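Local coordinates for protein tRNA (cytidine-2'-O-)-methyltransferase TrmJ (Sulfolobus acidocaldarius, PDB 4CNG) that methylates the 2'-hydroxyl of cytidine 32 in tRNA, working as a homodimer that takes the methyl group from S-adenosyl-L-methionine, at residues Lys94-Ser99 and Asp146-Ile151; Phe128-Glu133 and His164-Val169. The protein carries 1 engineered substitution. All coordinates share one frame; numbering follows the deposited sequence.

Contact 1: residues Lys94-Ser99 and Asp146-Ile151; sequences KIATSS and DFLLFI. With SAH (S-adenosyl-L-homocysteine), chain C; SAH (S-adenosyl-L-homocysteine), chain D.
Asp146 turns its carboxylate back to Lys94 by setting CG beside its own backbone N (chi1 -62°). OD2 then takes the N-H of Lys94 at 2.8 Å, through the lone pair that faces away from OD1. Lys94 O in turn accepts from two donors, Asp146 N and Phe147 N, so one residue is gripped at both ends of its backbone. From here two parallel strands run on with Ile95 beside Phe147, Ala96 beside Leu148 and Thr97 beside Leu149. The bond from Leu149 N to Ala96 O is nearly straight (175°). On one face Ile95 CG2 rests on Leu149 CB. On the other, Leu148 swings CD1 back over Ala96 CB and Ser98 CB, both within 3.8 Å of CD1.

Past the strands, Phe150 presents its ring edge to Ser98 O, with CD1 3.4 Å from that oxygen. Ile151 reads the adenine of SAH chain C: its N-H meets N1 at 2.9 Å, and its O accepts from N6. Thr97 OG1 accepts from the ribose O2' at 2.6 Å. Ser98 OG donates a hydrogen bond to OXT of a second SAH, chain D, at 2.6 Å. Cofactor held by loops after parallel strands fits the SPOUT fold, in which the C-terminal trefoil knot forms the SAM site.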
ATOM      1  N   LYS A  94     -19.885  -1.779   9.032  1.00 12.60           N
ATOM      2  CA  LYS A  94     -19.344  -0.860   8.038  1.00 11.91           C
ATOM      3  C   LYS A  94     -18.174  -0.083   8.633  1.00 11.48           C
ATOM      4  O   LYS A  94     -18.374   0.657   9.583  1.00 12.33           O
ATOM      5  CB  LYS A  94     -20.445   0.096   7.566  1.00 13.76           C
ATOM      6  CG  LYS A  94     -21.616  -0.585   6.862  1.00 17.41           C
ATOM      7  CD  LYS A  94     -22.952   0.131   7.095  1.00 29.40           C
ATOM      8  CE  LYS A  94     -24.125  -0.691   6.609  1.00 32.89           C
ATOM      9  NZ  LYS A  94     -25.311  -0.419   7.446  1.00 59.81           N
ATOM     10  N   ILE A  95     -16.981  -0.283   8.085  1.00 10.67           N
ATOM     11  CA  ILE A  95     -15.794   0.381   8.571  1.00 10.08           C
ATOM     12  C   ILE A  95     -15.324   1.337   7.484  1.00  9.54           C
ATOM     13  O   ILE A  95     -14.797   0.938   6.450  1.00 10.81           O
ATOM     14  CB  ILE A  95     -14.687  -0.608   8.980  1.00 10.35           C
ATOM     15  CG1 ILE A  95     -15.242  -1.526  10.086  1.00 12.07           C
ATOM     16  CG2 ILE A  95     -13.444   0.158   9.422  1.00 10.93           C
ATOM     17  CD1 ILE A  95     -14.228  -2.501  10.647  1.00 12.66           C
ATOM     18  N   ALA A  96     -15.549   2.618   7.695  1.00  9.47           N
ATOM     19  CA  ALA A  96     -15.031   3.682   6.839  1.00  9.33           C
ATOM     20  C   ALA A  96     -13.562   3.943   7.208  1.00  9.36           C
ATOM     21  O   ALA A  96     -13.082   3.474   8.243  1.00  9.96           O
ATOM     22  CB  ALA A  96     -15.877   4.967   7.013  1.00 10.56           C
ATOM     23  N   THR A  97     -12.876   4.688   6.351  1.00  9.38           N
ATOM     24  CA  THR A  97     -11.444   5.029   6.542  1.00  9.22           C
ATOM     25  C   THR A  97     -11.287   6.519   6.315  1.00  9.46           C
ATOM     26  O   THR A  97     -11.979   7.136   5.498  1.00 11.09           O
ATOM     27  CB  THR A  97     -10.575   4.220   5.549  1.00  9.69           C
ATOM     28  OG1 THR A  97     -11.073   4.413   4.221  1.00 10.56           O
ATOM     29  CG2 THR A  97     -10.571   2.762   5.901  1.00 10.51           C
ATOM     30  N   SER A  98     -10.318   7.101   7.028  1.00  9.75           N
ATOM     31  CA  SER A  98      -9.950   8.503   6.836  1.00 10.96           C
ATOM     32  C   SER A  98      -8.511   8.704   7.307  1.00  9.92           C
ATOM     33  O   SER A  98      -8.106   8.151   8.339  1.00 11.19           O
ATOM     34  CB  SER A  98     -10.879   9.437   7.623  1.00 12.68           C
ATOM     35  OG  SER A  98     -10.385  10.784   7.639  1.00 13.53           O
ATOM     36  N   SER A  99      -7.821   9.610   6.643  1.00 10.99           N
ATOM     37  CA  SER A  99      -6.515  10.078   7.028  1.00 12.08           C
ATOM     38  C   SER A  99      -6.481  11.099   8.145  1.00 13.44           C
ATOM     39  O   SER A  99      -5.384  11.534   8.512  1.00 14.78           O
ATOM     40  CB  SER A  99      -5.791  10.663   5.813  1.00 14.16           C
ATOM     41  OG  SER A  99      -6.462  11.801   5.312  1.00 16.85           O
ATOM     42  N   ASP A 146     -20.206   2.431  10.800  1.00 11.33           N
ATOM     43  CA  ASP A 146     -20.101   2.090  12.214  1.00 11.63           C
ATOM     44  C   ASP A 146     -18.803   2.571  12.872  1.00 11.05           C
ATOM     45  O   ASP A 146     -18.816   2.970  14.030  1.00 13.28           O
ATOM     46  CB  ASP A 146     -20.224   0.588  12.392  1.00 12.83           C
ATOM     47  CG  ASP A 146     -21.563   0.077  11.919  1.00 13.94           C
ATOM     48  OD1 ASP A 146     -22.560   0.495  12.530  1.00 19.27           O
ATOM     49  OD2 ASP A 146     -21.633  -0.758  10.994  1.00 15.21           O
ATOM     50  N   PHE A 147     -17.706   2.490  12.141  1.00 10.81           N
ATOM     51  CA  PHE A 147     -16.395   2.846  12.654  1.00 10.35           C
ATOM     52  C   PHE A 147     -15.630   3.647  11.597  1.00  9.26           C
ATOM     53  O   PHE A 147     -15.956   3.564  10.418  1.00 10.54           O
ATOM     54  CB  PHE A 147     -15.585   1.585  13.008  1.00 10.84           C
ATOM     55  CG  PHE A 147     -16.148   0.785  14.166  1.00 11.68           C
ATOM     56  CD1 PHE A 147     -16.061   1.265  15.450  1.00 13.61           C
ATOM     57  CD2 PHE A 147     -16.708  -0.448  13.967  1.00 13.63           C
ATOM     58  CE1 PHE A 147     -16.523   0.522  16.514  1.00 16.95           C
ATOM     59  CE2 PHE A 147     -17.197  -1.194  15.036  1.00 16.38           C
ATOM     60  CZ  PHE A 147     -17.052  -0.722  16.300  1.00 16.86           C
ATOM     61  N   LEU A 148     -14.634   4.397  12.049  1.00 10.18           N
ATOM     62  CA  LEU A 148     -13.781   5.186  11.178  1.00  9.55           C
ATOM     63  C   LEU A 148     -12.318   4.805  11.504  1.00  9.15           C
ATOM     64  O   LEU A 148     -11.797   5.141  12.570  1.00 10.42           O
ATOM     65  CB  LEU A 148     -13.991   6.670  11.413  1.00 10.72           C
ATOM     66  CG  LEU A 148     -13.246   7.589  10.464  1.00 11.01           C
ATOM     67  CD1 LEU A 148     -13.659   7.365   9.029  1.00 11.94           C
ATOM     68  CD2 LEU A 148     -13.392   9.044  10.881  1.00 13.04           C
ATOM     69  N   LEU A 149     -11.701   4.107  10.582  1.00  9.23           N
ATOM     70  CA  LEU A 149     -10.343   3.576  10.731  1.00  9.56           C
ATOM     71  C   LEU A 149      -9.322   4.551  10.187  1.00  9.20           C
ATOM     72  O   LEU A 149      -9.418   4.994   9.056  1.00  9.96           O
ATOM     73  CB  LEU A 149     -10.248   2.260   9.967  1.00  9.66           C
ATOM     74  CG  LEU A 149      -8.863   1.594   9.879  1.00 10.67           C
ATOM     75  CD1 LEU A 149      -8.359   1.152  11.206  1.00 11.80           C
ATOM     76  CD2 LEU A 149      -8.925   0.462   8.883  1.00 13.93           C
ATOM     77  N   PHE A 150      -8.364   4.875  11.035  1.00  9.72           N
ATOM     78  CA  PHE A 150      -7.125   5.597  10.678  1.00 10.09           C
ATOM     79  C   PHE A 150      -5.966   4.625  10.612  1.00  9.44           C
ATOM     80  O   PHE A 150      -5.763   3.879  11.569  1.00 10.96           O
ATOM     81  CB  PHE A 150      -6.825   6.674  11.741  1.00 11.91           C
ATOM     82  CG  PHE A 150      -5.530   7.432  11.512  1.00 12.33           C
ATOM     83  CD1 PHE A 150      -5.381   8.202  10.375  1.00 13.19           C
ATOM     84  CD2 PHE A 150      -4.446   7.367  12.403  1.00 14.17           C
ATOM     85  CE1 PHE A 150      -4.197   8.851  10.081  1.00 99.55           C
ATOM     86  CE2 PHE A 150      -3.261   8.101  12.147  1.00 18.72           C
ATOM     87  CZ  PHE A 150      -3.160   8.836  10.985  1.00 90.68           C
ATOM     88  N   ILE A 151      -5.222   4.651   9.514  1.00  9.18           N
ATOM     89  CA  ILE A 151      -3.967   3.904   9.416  1.00 10.52           C
ATOM     90  C   ILE A 151      -2.850   4.816   9.897  1.00 10.58           C
ATOM     91  O   ILE A 151      -2.614   5.878   9.320  1.00 10.75           O
ATOM     92  CB  ILE A 151      -3.698   3.558   7.946  1.00 11.00           C
ATOM     93  CG1 ILE A 151      -4.836   2.712   7.340  1.00 14.16           C
ATOM     94  CG2 ILE A 151      -2.340   2.858   7.841  1.00 13.75           C
ATOM     95  CD1 ILE A 151      -4.881   2.704   5.824  1.00 16.40           C
TER
HETATM   96  N   SAH C1157      -7.898  15.117   0.728  1.00 23.61           N
HETATM   97  CA  SAH C1157      -8.647  13.851   0.941  1.00 18.02           C
HETATM   98  CB  SAH C1157      -7.646  12.708   0.877  1.00 16.99           C
HETATM   99  CG  SAH C1157      -8.291  11.348   0.555  1.00 14.47           C
HETATM  100  SD  SAH C1157      -7.069  10.046   0.457  1.00 12.63           S
HETATM  101  C   SAH C1157      -9.360  13.942   2.259  1.00 25.55           C
HETATM  102  O   SAH C1157      -9.148  14.882   3.026  1.00 56.48           O
HETATM  103  OXT SAH C1157     -10.269  13.188   2.542  1.00 29.59           O
HETATM  104  C5' SAH C1157      -8.093   8.807  -0.339  1.00 11.42           C
HETATM  105  C4' SAH C1157      -8.612   7.692   0.560  1.00  8.98           C
HETATM  106  O4' SAH C1157      -7.497   6.922   1.041  1.00  9.22           O
HETATM  107  C3' SAH C1157      -9.315   8.122   1.798  1.00  8.66           C
HETATM  108  O3' SAH C1157     -10.668   8.491   1.487  1.00  9.92           O
HETATM  109  C2' SAH C1157      -9.203   6.918   2.690  1.00  8.27           C
HETATM  110  O2' SAH C1157     -10.130   5.920   2.281  1.00  8.92           O
HETATM  111  C1' SAH C1157      -7.783   6.439   2.363  1.00  8.65           C
HETATM  112  N9  SAH C1157      -6.730   6.984   3.272  1.00  8.06           N
HETATM  113  C8  SAH C1157      -5.624   7.692   2.910  1.00  8.64           C
HETATM  114  N7  SAH C1157      -4.791   7.819   3.980  1.00  8.82           N
HETATM  115  C5  SAH C1157      -5.376   7.149   5.002  1.00  8.34           C
HETATM  116  C6  SAH C1157      -4.998   6.836   6.322  1.00  8.41           C
HETATM  117  N6  SAH C1157      -3.844   7.277   6.863  1.00  9.44           N
HETATM  118  N1  SAH C1157      -5.813   6.114   7.054  1.00  8.99           N
HETATM  119  C2  SAH C1157      -6.956   5.656   6.520  1.00  9.77           C
HETATM  120  N3  SAH C1157      -7.395   5.857   5.286  1.00  8.92           N
HETATM  121  C4  SAH C1157      -6.591   6.575   4.532  1.00  7.90           C
HETATM  122  N   SAH D1158     -13.418  14.057   3.485  1.00 18.07           N
HETATM  123  CA  SAH D1158     -12.799  13.871   4.834  1.00 19.54           C
HETATM  124  CB  SAH D1158     -13.901  13.809   5.891  1.00 29.85           C
HETATM  125  CG  SAH D1158     -14.811  15.013   5.984  1.00 35.98           C
HETATM  126  SD  SAH D1158     -15.883  14.711   7.336  1.00 28.61           S
HETATM  127  C   SAH D1158     -12.092  12.571   4.929  1.00 15.67           C
HETATM  128  O   SAH D1158     -12.577  11.647   4.262  1.00 16.56           O
HETATM  129  OXT SAH D1158     -11.178  12.419   5.738  1.00 20.96           O
HETATM  130  C5' SAH D1158     -14.726  14.662   8.639  1.00 28.35           C
HETATM  131  C4' SAH D1158     -15.294  15.395   9.847  1.00 32.03           C
HETATM  132  O4' SAH D1158     -14.484  15.161  10.993  1.00 30.83           O
HETATM  133  C3' SAH D1158     -15.330  16.906   9.656  1.00 34.11           C
HETATM  134  O3' SAH D1158     -16.614  17.335   9.223  1.00 69.03           O
HETATM  135  C2' SAH D1158     -14.975  17.494  11.012  1.00 33.27           C
HETATM  136  O2' SAH D1158     -16.060  18.228  11.603  1.00 47.48           O
HETATM  137  C1' SAH D1158     -14.641  16.277  11.870  1.00 30.09           C
HETATM  138  N9  SAH D1158     -13.356  16.421  12.561  1.00 32.95           N
HETATM  139  C8  SAH D1158     -13.111  15.929  13.785  1.00 39.57           C
HETATM  140  N7  SAH D1158     -11.795  16.040  14.072  1.00 37.75           N
HETATM  141  C5  SAH D1158     -11.184  16.552  12.988  1.00 30.56           C
HETATM  142  C6  SAH D1158      -9.802  16.924  12.645  1.00 31.72           C
HETATM  143  N6  SAH D1158      -8.810  16.738  13.551  1.00 37.48           N
HETATM  144  N1  SAH D1158      -9.577  17.434  11.405  1.00 40.62           N
HETATM  145  C2  SAH D1158     -10.574  17.594  10.505  1.00 32.68           C
HETATM  146  N3  SAH D1158     -11.863  17.272  10.747  1.00 29.72           N
HETATM  147  C4  SAH D1158     -12.208  16.727  11.946  1.00 29.37           C

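Contact 2: residues Phe128-Glu133 and His164-Val169; sequences FIFGRE and HAVGIV. With SAH (S-adenosyl-L-homocysteine), chain C.
Ala165 faces Phe130 and the cofactor together. Its CB is 4.2 Å from CE2 of the Phe130 ring and 3.8 Å from C1' of SAH chain C. The methyl thus sits where helix, strand end and ribose meet.

Val166 comes next and makes a CH-pi contact. Its CG2 stands 3.6 Å from the centroid of the Phe130 ring, only 10° off the ring normal, so the methyl lies over the middle of one face. CG2 is the branch placed beside the backbone N, while CG1 is anti to that N (chi1 169°).

One turn on from Ala165, Val169 divides its two methyls between two rings. CG2 meets the edge of Phe130, 3.9 Å from CZ, and CB lies in the plane of that ring. CG1 reaches Phe128 instead, 3.8 Å from its CD2. Val166 over the face and Val169 at the edge therefore hold the Phe130 ring from two directions. Leu25 of strand 22-28 and Leu162 of the same helix also touch this ring.

The strand ends at Phe130. The N-H of Gly131, the next residue, bonds to the ribose O2' at 3.1 Å (163°) and weakly to O3'. Between strand and helix the chemistry is wholly apolar, with all five touching residues buried. Shape and close packing hold the helix to the sheet here, while the Gly131 N-H, just past the strand, goes to the cofactor.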
ATOM      1  N   PHE A 128     -15.324  -2.679   4.203  1.00 10.80           N
ATOM      2  CA  PHE A 128     -14.250  -1.700   4.382  1.00 10.02           C
ATOM      3  C   PHE A 128     -14.385  -0.680   3.274  1.00  9.31           C
ATOM      4  O   PHE A 128     -14.294  -1.044   2.105  1.00 10.67           O
ATOM      5  CB  PHE A 128     -12.864  -2.353   4.362  1.00 10.52           C
ATOM      6  CG  PHE A 128     -12.497  -3.057   5.634  1.00 11.21           C
ATOM      7  CD1 PHE A 128     -12.975  -4.321   5.936  1.00 15.18           C
ATOM      8  CD2 PHE A 128     -11.813  -2.387   6.628  1.00 11.71           C
ATOM      9  CE1 PHE A 128     -12.659  -4.933   7.151  1.00 15.35           C
ATOM     10  CE2 PHE A 128     -11.452  -3.003   7.809  1.00 12.41           C
ATOM     11  CZ  PHE A 128     -11.914  -4.256   8.066  1.00 13.16           C
ATOM     12  N   ILE A 129     -14.564   0.585   3.650  1.00  9.09           N
ATOM     13  CA  ILE A 129     -15.014   1.623   2.740  1.00  9.29           C
ATOM     14  C   ILE A 129     -13.905   2.670   2.633  1.00  8.60           C
ATOM     15  O   ILE A 129     -13.442   3.206   3.648  1.00  9.59           O
ATOM     16  CB  ILE A 129     -16.321   2.299   3.237  1.00  9.72           C
ATOM     17  CG1 ILE A 129     -17.395   1.274   3.470  1.00 11.40           C
ATOM     18  CG2 ILE A 129     -16.740   3.407   2.333  1.00 11.76           C
ATOM     19  CD1 ILE A 129     -18.390   1.647   4.547  1.00 15.28           C
ATOM     20  N   PHE A 130     -13.487   2.962   1.380  1.00  8.10           N
ATOM     21  CA  PHE A 130     -12.436   3.918   1.070  1.00  8.18           C
ATOM     22  C   PHE A 130     -12.999   4.990   0.173  1.00  8.30           C
ATOM     23  O   PHE A 130     -13.857   4.732  -0.675  1.00  9.52           O
ATOM     24  CB  PHE A 130     -11.261   3.185   0.368  1.00  7.91           C
ATOM     25  CG  PHE A 130     -10.566   2.166   1.231  1.00  8.26           C
ATOM     26  CD1 PHE A 130     -11.078   0.919   1.410  1.00  8.36           C
ATOM     27  CD2 PHE A 130      -9.386   2.490   1.866  1.00  9.07           C
ATOM     28  CE1 PHE A 130     -10.461   0.008   2.250  1.00  9.22           C
ATOM     29  CE2 PHE A 130      -8.733   1.561   2.669  1.00  9.24           C
ATOM     30  CZ  PHE A 130      -9.274   0.327   2.866  1.00  9.77           C
ATOM     31  N   GLY A 131     -12.503   6.190   0.377  1.00  8.54           N
ATOM     32  CA  GLY A 131     -12.985   7.361  -0.322  1.00  9.01           C
ATOM     33  C   GLY A 131     -12.167   7.818  -1.508  1.00  9.05           C
ATOM     34  O   GLY A 131     -11.280   7.145  -2.027  1.00  9.49           O
ATOM     35  N   ARG A 132     -12.591   8.980  -1.997  1.00  9.90           N
ATOM     36  CA  ARG A 132     -12.105   9.575  -3.240  1.00 10.07           C
ATOM     37  C   ARG A 132     -10.713  10.145  -3.067  1.00 10.43           C
ATOM     38  O   ARG A 132     -10.408  10.725  -2.031  1.00 11.63           O
ATOM     39  CB  ARG A 132     -13.090  10.707  -3.596  1.00 11.45           C
ATOM     40  CG  ARG A 132     -14.541  10.266  -3.763  1.00 11.46           C
ATOM     41  CD  ARG A 132     -15.490  11.438  -3.606  1.00 11.93           C
ATOM     42  NE  ARG A 132     -16.892  11.031  -3.638  1.00 12.66           N
ATOM     43  CZ  ARG A 132     -17.598  10.641  -2.592  1.00 12.14           C
ATOM     44  NH1 ARG A 132     -17.058  10.503  -1.402  1.00 12.11           N
ATOM     45  NH2 ARG A 132     -18.868  10.338  -2.740  1.00 12.33           N
ATOM     46  N   GLU A 133      -9.893  10.039  -4.103  1.00 11.37           N
ATOM     47  CA  GLU A 133      -8.572  10.598  -4.020  1.00 12.37           C
ATOM     48  C   GLU A 133      -8.651  12.091  -3.713  1.00 13.95           C
ATOM     49  O   GLU A 133      -7.874  12.602  -2.925  1.00 16.50           O
ATOM     50  CB  GLU A 133      -7.794  10.354  -5.312  1.00 13.44           C
ATOM     51  CG  GLU A 133      -7.580   8.893  -5.667  1.00 15.57           C
ATOM     52  CD  GLU A 133      -8.560   8.298  -6.690  1.00 15.42           C
ATOM     53  OE1 GLU A 133      -9.821   8.549  -6.525  1.00 17.46           O
ATOM     54  OE2 GLU A 133      -8.070   7.520  -7.600  1.00 13.93           O
ATOM     55  N   HIS A 164      -2.703   2.434  -1.881  1.00  8.24           N
ATOM     56  CA  HIS A 164      -1.749   2.046  -0.831  1.00  8.94           C
ATOM     57  C   HIS A 164      -2.406   1.890   0.518  1.00  8.68           C
ATOM     58  O   HIS A 164      -2.069   0.964   1.248  1.00  9.66           O
ATOM     59  CB  HIS A 164      -0.547   2.997  -0.842  1.00  9.08           C
ATOM     60  CG  HIS A 164       0.197   2.955  -2.143  1.00  9.49           C
ATOM     61  ND1 HIS A 164      -0.245   3.629  -3.266  1.00 10.94           N
ATOM     62  CD2 HIS A 164       1.246   2.195  -2.544  1.00 10.63           C
ATOM     63  CE1 HIS A 164       0.520   3.297  -4.293  1.00 11.50           C
ATOM     64  NE2 HIS A 164       1.454   2.450  -3.879  1.00 11.99           N
ATOM     65  N   ALA A 165      -3.398   2.760   0.821  1.00  8.43           N
ATOM     66  CA  ALA A 165      -4.215   2.558   1.981  1.00  8.76           C
ATOM     67  C   ALA A 165      -4.967   1.218   1.919  1.00  8.38           C
ATOM     68  O   ALA A 165      -5.010   0.453   2.898  1.00  9.54           O
ATOM     69  CB  ALA A 165      -5.182   3.707   2.156  1.00  9.18           C
ATOM     70  N   VAL A 166      -5.540   0.932   0.756  1.00  8.29           N
ATOM     71  CA  VAL A 166      -6.261  -0.330   0.578  1.00  9.15           C
ATOM     72  C   VAL A 166      -5.264  -1.499   0.811  1.00  8.72           C
ATOM     73  O   VAL A 166      -5.571  -2.447   1.508  1.00  9.67           O
ATOM     74  CB  VAL A 166      -6.861  -0.409  -0.803  1.00  8.47           C
ATOM     75  CG1 VAL A 166      -7.364  -1.812  -1.084  1.00 10.90           C
ATOM     76  CG2 VAL A 166      -8.013   0.589  -0.941  1.00  8.68           C
ATOM     77  N   GLY A 167      -4.069  -1.437   0.210  1.00  8.71           N
ATOM     78  CA  GLY A 167      -3.116  -2.544   0.347  1.00  9.34           C
ATOM     79  C   GLY A 167      -2.719  -2.797   1.789  1.00  9.47           C
ATOM     80  O   GLY A 167      -2.611  -3.937   2.208  1.00 10.35           O
ATOM     81  N   ILE A 168      -2.511  -1.739   2.566  1.00  9.00           N
ATOM     82  CA  ILE A 168      -2.139  -1.886   3.964  1.00  9.71           C
ATOM     83  C   ILE A 168      -3.262  -2.557   4.738  1.00  9.74           C
ATOM     84  O   ILE A 168      -3.022  -3.424   5.555  1.00 10.71           O
ATOM     85  CB  ILE A 168      -1.716  -0.532   4.559  1.00  9.97           C
ATOM     86  CG1 ILE A 168      -0.343  -0.160   4.015  1.00 10.23           C
ATOM     87  CG2 ILE A 168      -1.791  -0.556   6.076  1.00 12.26           C
ATOM     88  CD1 ILE A 168       0.026   1.281   4.146  1.00 12.25           C
ATOM     89  N   VAL A 169      -4.523  -2.103   4.539  1.00 10.02           N
ATOM     90  CA  VAL A 169      -5.624  -2.708   5.246  1.00 10.30           C
ATOM     91  C   VAL A 169      -5.787  -4.184   4.868  1.00 10.64           C
ATOM     92  O   VAL A 169      -6.027  -5.047   5.727  1.00 12.38           O
ATOM     93  CB  VAL A 169      -6.927  -1.899   5.037  1.00 10.20           C
ATOM     94  CG1 VAL A 169      -8.122  -2.592   5.651  1.00 12.66           C
ATOM     95  CG2 VAL A 169      -6.744  -0.521   5.667  1.00 11.37           C
TER
HETATM   96  N   SAH C1157      -7.898  15.117   0.728  1.00 23.61           N
HETATM   97  CA  SAH C1157      -8.647  13.851   0.941  1.00 18.02           C
HETATM   98  CB  SAH C1157      -7.646  12.708   0.877  1.00 16.99           C
HETATM   99  CG  SAH C1157      -8.291  11.348   0.555  1.00 14.47           C
HETATM  100  SD  SAH C1157      -7.069  10.046   0.457  1.00 12.63           S
HETATM  101  C   SAH C1157      -9.360  13.942   2.259  1.00 25.55           C
HETATM  102  O   SAH C1157      -9.148  14.882   3.026  1.00 56.48           O
HETATM  103  OXT SAH C1157     -10.269  13.188   2.542  1.00 29.59           O
HETATM  104  C5' SAH C1157      -8.093   8.807  -0.339  1.00 11.42           C
HETATM  105  C4' SAH C1157      -8.612   7.692   0.560  1.00  8.98           C
HETATM  106  O4' SAH C1157      -7.497   6.922   1.041  1.00  9.22           O
HETATM  107  C3' SAH C1157      -9.315   8.122   1.798  1.00  8.66           C
HETATM  108  O3' SAH C1157     -10.668   8.491   1.487  1.00  9.92           O
HETATM  109  C2' SAH C1157      -9.203   6.918   2.690  1.00  8.27           C
HETATM  110  O2' SAH C1157     -10.130   5.920   2.281  1.00  8.92           O
HETATM  111  C1' SAH C1157      -7.783   6.439   2.363  1.00  8.65           C
HETATM  112  N9  SAH C1157      -6.730   6.984   3.272  1.00  8.06           N
HETATM  113  C8  SAH C1157      -5.624   7.692   2.910  1.00  8.64           C
HETATM  114  N7  SAH C1157      -4.791   7.819   3.980  1.00  8.82           N
HETATM  115  C5  SAH C1157      -5.376   7.149   5.002  1.00  8.34           C
HETATM  116  C6  SAH C1157      -4.998   6.836   6.322  1.00  8.41           C
HETATM  117  N6  SAH C1157      -3.844   7.277   6.863  1.00  9.44           N
HETATM  118  N1  SAH C1157      -5.813   6.114   7.054  1.00  8.99           N
HETATM  119  C2  SAH C1157      -6.956   5.656   6.520  1.00  9.77           C
HETATM  120  N3  SAH C1157      -7.395   5.857   5.286  1.00  8.92           N
HETATM  121  C4  SAH C1157      -6.591   6.575   4.532  1.00  7.90           C

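Overall arrangement
Contacts 1 and 2 lie side by side, their centres about 9 Å apart, and both touch SAH chain C. Strands 93-97 and 125-130 are neighbours in one parallel sheet. They are joined by Ile129 N to Ile95 O at 2.8 Å and by Thr97 OG1 to Ile129 O at 2.7 Å. Elsewhere, Ile151 CD1 packs on Ala165 O at 3.7 Å, linking the loop after strand 147-149 to helix 162-175. Contact 1 serves the adenine and one ribose hydroxyl; contact 2 adds the Gly131 N-H. Pro158 and Leu160, also bonded to this SAH, lie between segments 146-151 and 164-169.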